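Local coordinates for protein endolysin 2638A (Staphylococcus phage 2638A, PDB 7AQH) that degrades the peptidoglycan of the host cell wall to release new phage particles, this chain being its C-terminal SH3b cell wall-binding domain, at residues A[59-64]-A[78-83]; A[74-79]-A[89-94]. One frame throughout, in Å; residues are numbered along the deposited sequence.

Contact 1: A[59-64]-A[78-83]; sequences GHVWVS and RTWDAK
V61 and R78 run alongside each other in the same direction, so that the valine packs along the aliphatic part of the arginine instead of meeting its charged end. R78 CG sits 3.4 Å from V61 CB and equally near V61 CG2, with R78 CD a little further along. The guanidinium runs on past the valine, and its NH2 is hydrogen-bonded to the carbonyl of G88.

W80 packs on V61 as well. Its CB rests 3.8 Å from V61 CG2, the tryptophan coming in nearly perpendicular to the valine. With CG anti to the backbone N (chi1 170°), the indole is brought alongside the start of the strand, where CE3 is 4.0 Å from G59 N, a backbone atom near the ring plane at the ring's edge. One face of the indole is met from its own segment by A82 CA, towards the rim, and K56 of strand 53-57 also touches W80.

H60 starts off the other way, its CB pointing away from 78-83 overall. Even so, CB lies 3.5 Å from R78 O and the ring atom CD2 stays 3.8 Å from R78 O, while ND1 bonds to the carbonyl of D58.

Two backbone bonds tie the segments. V61 N donates to R78 O at 2.7 Å, and W80 N donates to G59 O at 2.9 Å. G59 has a positive phi (65°), which by itself favours glycine, and its CA-H faces W80 O.

H60 and T79 form an antiparallel non-hydrogen-bonded pair with diverging side chains. The chain thus continues past its corner at R78 alongside the beginning of strand 60-66, prolonging the antiparallel pairing of strands 60-66 and 72-77 in this SH3b beta fold.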
loop_
_atom_site.group_PDB
_atom_site.type_symbol
_atom_site.label_atom_id
_atom_site.label_comp_id
_atom_site.label_asym_id
_atom_site.label_seq_id
_atom_site.Cartn_x
_atom_site.Cartn_y
_atom_site.Cartn_z
ATOM N N GLY A 59 7.472 0.610 7.992
ATOM C CA GLY A 59 6.751 1.587 8.783
ATOM C C GLY A 59 5.428 2.040 8.211
ATOM O O GLY A 59 4.914 3.082 8.626
ATOM N N HIS A 60 4.855 1.292 7.270
ATOM C CA HIS A 60 3.594 1.675 6.652
ATOM C C HIS A 60 2.754 0.436 6.383
ATOM O O HIS A 60 3.260 -0.688 6.326
ATOM C CB HIS A 60 3.813 2.438 5.338
ATOM C CG HIS A 60 4.399 3.803 5.517
ATOM N ND1 HIS A 60 5.750 4.017 5.685
ATOM C CD2 HIS A 60 3.818 5.026 5.546
ATOM C CE1 HIS A 60 5.975 5.312 5.814
ATOM N NE2 HIS A 60 4.820 5.946 5.733
ATOM N N VAL A 61 1.453 0.660 6.214
ATOM C CA VAL A 61 0.528 -0.350 5.715
ATOM C C VAL A 61 0.322 -0.100 4.230
ATOM O O VAL A 61 0.058 1.035 3.814
ATOM C CB VAL A 61 -0.809 -0.311 6.475
ATOM C CG1 VAL A 61 -1.766 -1.353 5.918
ATOM C CG2 VAL A 61 -0.578 -0.533 7.962
ATOM N N TRP A 62 0.441 -1.154 3.427
ATOM C CA TRP A 62 0.394 -1.030 1.980
ATOM C C TRP A 62 -0.759 -1.845 1.410
ATOM O O TRP A 62 -1.221 -2.819 2.010
ATOM C CB TRP A 62 1.710 -1.492 1.337
ATOM C CG TRP A 62 2.929 -0.786 1.853
ATOM C CD1 TRP A 62 3.473 -0.896 3.099
ATOM C CD2 TRP A 62 3.758 0.137 1.135
ATOM N NE1 TRP A 62 4.589 -0.100 3.202
ATOM C CE2 TRP A 62 4.784 0.545 2.011
ATOM C CE3 TRP A 62 3.732 0.658 -0.162
ATOM C CZ2 TRP A 62 5.774 1.449 1.630
ATOM C CZ3 TRP A 62 4.715 1.556 -0.537
ATOM C CH2 TRP A 62 5.722 1.942 0.356
ATOM N N VAL A 63 -1.222 -1.424 0.236
ATOM C CA VAL A 63 -2.159 -2.193 -0.573
ATOM C C VAL A 63 -1.544 -2.367 -1.952
ATOM O O VAL A 63 -0.881 -1.459 -2.464
ATOM C CB VAL A 63 -3.540 -1.510 -0.671
ATOM C CG1 VAL A 63 -4.111 -1.265 0.718
ATOM C CG2 VAL A 63 -3.436 -0.209 -1.452
ATOM N N SER A 64 -1.761 -3.534 -2.552
ATOM C CA SER A 64 -1.147 -3.868 -3.828
ATOM C C SER A 64 -2.213 -4.304 -4.821
ATOM O O SER A 64 -3.282 -4.790 -4.443
ATOM C CB SER A 64 -0.098 -4.979 -3.675
ATOM O OG SER A 64 -0.701 -6.195 -3.267
ATOM N N ARG A 78 -1.247 4.037 5.364
ATOM C CA ARG A 78 -1.241 4.483 6.751
ATOM C C ARG A 78 0.088 4.100 7.386
ATOM O O ARG A 78 0.763 3.167 6.940
ATOM C CB ARG A 78 -2.406 3.882 7.543
ATOM C CG ARG A 78 -2.277 2.392 7.814
ATOM C CD ARG A 78 -3.625 1.788 8.174
ATOM N NE ARG A 78 -4.331 2.584 9.174
ATOM C CZ ARG A 78 -5.540 2.293 9.641
ATOM N NH1 ARG A 78 -6.183 1.220 9.199
ATOM N NH2 ARG A 78 -6.108 3.074 10.549
ATOM N N THR A 79 0.452 4.832 8.435
ATOM C CA THR A 79 1.670 4.535 9.169
ATOM C C THR A 79 1.480 3.290 10.032
ATOM O O THR A 79 0.364 2.921 10.406
ATOM C CB THR A 79 2.079 5.722 10.042
ATOM O OG1 THR A 79 1.068 5.963 11.030
ATOM C CG2 THR A 79 2.258 6.970 9.192
ATOM N N TRP A 80 2.597 2.641 10.352
ATOM C CA TRP A 80 2.563 1.376 11.077
ATOM C C TRP A 80 3.814 1.257 11.931
ATOM O O TRP A 80 4.930 1.334 11.410
ATOM C CB TRP A 80 2.456 0.200 10.102
ATOM C CG TRP A 80 2.651 -1.145 10.731
ATOM C CD1 TRP A 80 1.806 -1.779 11.593
ATOM C CD2 TRP A 80 3.760 -2.030 10.532
ATOM N NE1 TRP A 80 2.323 -3.001 11.949
ATOM C CE2 TRP A 80 3.523 -3.179 11.311
ATOM C CE3 TRP A 80 4.932 -1.959 9.772
ATOM C CZ2 TRP A 80 4.414 -4.249 11.353
ATOM C CZ3 TRP A 80 5.815 -3.022 9.815
ATOM C CH2 TRP A 80 5.552 -4.151 10.600
ATOM N N ASP A 81 3.625 1.070 13.235
ATOM C CA ASP A 81 4.732 0.866 14.164
ATOM C C ASP A 81 4.947 -0.635 14.322
ATOM O O ASP A 81 4.116 -1.333 14.912
ATOM C CB ASP A 81 4.441 1.529 15.507
ATOM C CG ASP A 81 5.652 1.556 16.422
ATOM O OD1 ASP A 81 6.581 0.748 16.209
ATOM O OD2 ASP A 81 5.674 2.386 17.354
ATOM N N ALA A 82 6.070 -1.130 13.795
ATOM C CA ALA A 82 6.313 -2.568 13.780
ATOM C C ALA A 82 6.449 -3.137 15.185
ATOM O O ALA A 82 6.066 -4.289 15.424
ATOM C CB ALA A 82 7.564 -2.879 12.959
ATOM N N LYS A 83 6.986 -2.358 16.125
ATOM C CA LYS A 83 7.268 -2.882 17.454
ATOM C C LYS A 83 6.042 -2.893 18.358
ATOM O O LYS A 83 6.022 -3.641 19.342
ATOM C CB LYS A 83 8.372 -2.055 18.118
ATOM C CG LYS A 83 9.742 -2.156 17.456
ATOM C CD LYS A 83 10.370 -3.531 17.609
ATOM C CE LYS A 83 9.874 -4.486 16.535
ATOM N NZ LYS A 83 10.397 -5.864 16.728
#

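Contact 2: A[74-79]-A[89-94]; sequences YMPVRT and KLWGEI
With chi1 at -55° and chi2 at -10°, W91 holds its indole against the V77-R78 backbone, CG lying anti to its own carbonyl carbon. R78 N lies over the centre of one ring face, and V77 C lies above the same face towards the rim. R78 CA makes a CH-pi contact with the five-membered ring, 4.1 Å from its centroid. P76 meets the six-membered ring through CB and CG, each 3.7 Å from W91 CZ3.

L90 works from the neighbouring position: its CD1 comes within 3.4 Å of V77 O and lies over one face, offset towards the rim, of the R78 guanidinium, whose NH2 bonds to G88 O. That same V77 O accepts the hydrogen bond from W91 N, at 2.9 Å.

A water completes the join, taking the N-H of T79 and donating to K89 O, both at 2.8 Å; its bond from W91 NE1 is weak. I26 of strand 26-30 touches W91 as well, while K89 NZ is salt-bridged to a buffer molecule that probably came from the crystallisation liquor.

Face-on packing and the CH-pi contact of W91 on the V77-R78 backbone thus join the C-terminal segment to the end of strand 72-77 in the SH3b domain.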
loop_
_atom_site.group_PDB
_atom_site.type_symbol
_atom_site.label_atom_id
_atom_site.label_comp_id
_atom_site.label_asym_id
_atom_site.label_seq_id
_atom_site.Cartn_x
_atom_site.Cartn_y
_atom_site.Cartn_z
ATOM N N TYR A 74 2.540 -1.215 -5.355
ATOM C CA TYR A 74 2.294 -1.139 -3.922
ATOM C C TYR A 74 2.105 0.315 -3.511
ATOM O O TYR A 74 2.824 1.202 -3.983
ATOM C CB TYR A 74 3.448 -1.761 -3.134
ATOM C CG TYR A 74 3.708 -3.211 -3.474
ATOM C CD1 TYR A 74 4.472 -3.557 -4.579
ATOM C CD2 TYR A 74 3.199 -4.232 -2.683
ATOM C CE1 TYR A 74 4.712 -4.881 -4.895
ATOM C CE2 TYR A 74 3.436 -5.559 -2.989
ATOM C CZ TYR A 74 4.194 -5.878 -4.096
ATOM O OH TYR A 74 4.435 -7.196 -4.406
ATOM N N MET A 75 1.139 0.554 -2.624
ATOM C CA MET A 75 0.811 1.900 -2.181
ATOM C C MET A 75 0.688 1.927 -0.663
ATOM O O MET A 75 0.002 1.068 -0.080
ATOM C CB MET A 75 -0.493 2.385 -2.827
ATOM C CG MET A 75 -0.795 3.854 -2.583
ATOM S SD MET A 75 -2.541 4.255 -2.797
ATOM C CE MET A 75 -2.865 3.545 -4.406
ATOM N N PRO A 76 1.323 2.882 0.013
ATOM C CA PRO A 76 1.088 3.045 1.450
ATOM C C PRO A 76 -0.264 3.691 1.708
ATOM O O PRO A 76 -0.749 4.507 0.922
ATOM C CB PRO A 76 2.236 3.956 1.896
ATOM C CG PRO A 76 2.555 4.757 0.677
ATOM C CD PRO A 76 2.313 3.845 -0.501
ATOM N N VAL A 77 -0.875 3.314 2.830
ATOM C CA VAL A 77 -2.219 3.784 3.144
ATOM C C VAL A 77 -2.293 4.288 4.580
ATOM O O VAL A 77 -3.288 4.901 4.979
ATOM C CB VAL A 77 -3.260 2.675 2.901
ATOM C CG1 VAL A 77 -3.311 2.312 1.425
ATOM C CG2 VAL A 77 -2.938 1.452 3.746
ATOM N N ARG A 78 -1.247 4.037 5.364
ATOM C CA ARG A 78 -1.241 4.483 6.751
ATOM C C ARG A 78 0.088 4.100 7.386
ATOM O O ARG A 78 0.763 3.167 6.940
ATOM C CB ARG A 78 -2.406 3.882 7.543
ATOM C CG ARG A 78 -2.277 2.392 7.814
ATOM C CD ARG A 78 -3.625 1.788 8.174
ATOM N NE ARG A 78 -4.331 2.584 9.174
ATOM C CZ ARG A 78 -5.540 2.293 9.641
ATOM N NH1 ARG A 78 -6.183 1.220 9.199
ATOM N NH2 ARG A 78 -6.108 3.074 10.549
ATOM N N THR A 79 0.452 4.832 8.435
ATOM C CA THR A 79 1.670 4.535 9.169
ATOM C C THR A 79 1.480 3.290 10.032
ATOM O O THR A 79 0.364 2.921 10.406
ATOM C CB THR A 79 2.079 5.722 10.042
ATOM O OG1 THR A 79 1.068 5.963 11.030
ATOM C CG2 THR A 79 2.258 6.970 9.192
ATOM N N LYS A 89 -3.632 7.278 10.974
ATOM C CA LYS A 89 -4.807 7.674 10.213
ATOM C C LYS A 89 -4.759 7.093 8.805
ATOM O O LYS A 89 -3.695 7.009 8.186
ATOM C CB LYS A 89 -4.877 9.199 10.123
ATOM C CG LYS A 89 -6.170 9.740 9.525
ATOM C CD LYS A 89 -6.188 11.263 9.498
ATOM C CE LYS A 89 -6.047 11.852 10.894
ATOM N NZ LYS A 89 -6.122 13.341 10.845
ATOM N N LEU A 90 -5.919 6.685 8.302
ATOM C CA LEU A 90 -6.014 6.154 6.951
ATOM C C LEU A 90 -5.985 7.304 5.952
ATOM O O LEU A 90 -6.649 8.327 6.143
ATOM C CB LEU A 90 -7.295 5.339 6.772
ATOM C CG LEU A 90 -7.311 4.368 5.595
ATOM C CD1 LEU A 90 -6.202 3.332 5.728
ATOM C CD2 LEU A 90 -8.670 3.699 5.485
ATOM N N TRP A 91 -5.206 7.135 4.883
ATOM C CA TRP A 91 -5.066 8.159 3.853
ATOM C C TRP A 91 -6.165 8.097 2.801
ATOM O O TRP A 91 -6.021 8.697 1.731
ATOM C CB TRP A 91 -3.690 8.057 3.187
ATOM C CG TRP A 91 -2.538 8.118 4.153
ATOM C CD1 TRP A 91 -2.596 8.434 5.479
ATOM C CD2 TRP A 91 -1.158 7.857 3.863
ATOM N NE1 TRP A 91 -1.340 8.386 6.033
ATOM C CE2 TRP A 91 -0.440 8.034 5.063
ATOM C CE3 TRP A 91 -0.460 7.492 2.708
ATOM C CZ2 TRP A 91 0.941 7.858 5.139
ATOM C CZ3 TRP A 91 0.911 7.318 2.787
ATOM C CH2 TRP A 91 1.596 7.501 3.995
ATOM N N GLY A 92 -7.252 7.394 3.084
ATOM C CA GLY A 92 -8.328 7.279 2.124
ATOM C C GLY A 92 -9.494 6.542 2.736
ATOM O O GLY A 92 -9.576 6.391 3.956
ATOM N N GLU A 93 -10.396 6.078 1.877
ATOM C CA GLU A 93 -11.576 5.349 2.313
ATOM C C GLU A 93 -11.586 3.960 1.690
ATOM O O GLU A 93 -11.085 3.755 0.581
ATOM C CB GLU A 93 -12.865 6.096 1.942
ATOM C CG GLU A 93 -13.127 7.336 2.783
ATOM C CD GLU A 93 -14.320 8.126 2.290
ATOM O OE1 GLU A 93 -14.816 7.828 1.182
ATOM O OE2 GLU A 93 -14.751 9.058 3.000
ATOM N N ILE A 94 -12.163 3.005 2.413
ATOM C CA ILE A 94 -12.226 1.628 1.937
ATOM C C ILE A 94 -13.675 1.174 1.817
ATOM O O ILE A 94 -14.324 1.406 0.798
ATOM C CB ILE A 94 -11.430 0.683 2.856
ATOM C CG1 ILE A 94 -9.964 1.116 2.919
ATOM C CG2 ILE A 94 -11.546 -0.760 2.372
ATOM C CD1 ILE A 94 -9.112 0.265 3.831
HETATM O O HOH W 1 -1.098 7.078 9.121
#

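In the fold
Contacts 1 and 2 both lie towards the surface, their centres about 9 Å apart, and they share R78, where the chain turns its corner, and T79. Strands 60-66 and 72-77 are neighbours in the sheet, and V61 O to V77 N at 2.7 Å is a probable hydrogen bond directly joining the two contacts. Of the residues that touch, only V61 is buried in contact 1 and only V77 in contact 2. Their chemistry differs: 59-64 with 78-83 is a strand-like pairing with two direct backbone bonds and apolar packing on V61, whereas 74-79 with 89-94 depends on an indole face, a single direct backbone bond and a bridging water to hold the C-terminal segment.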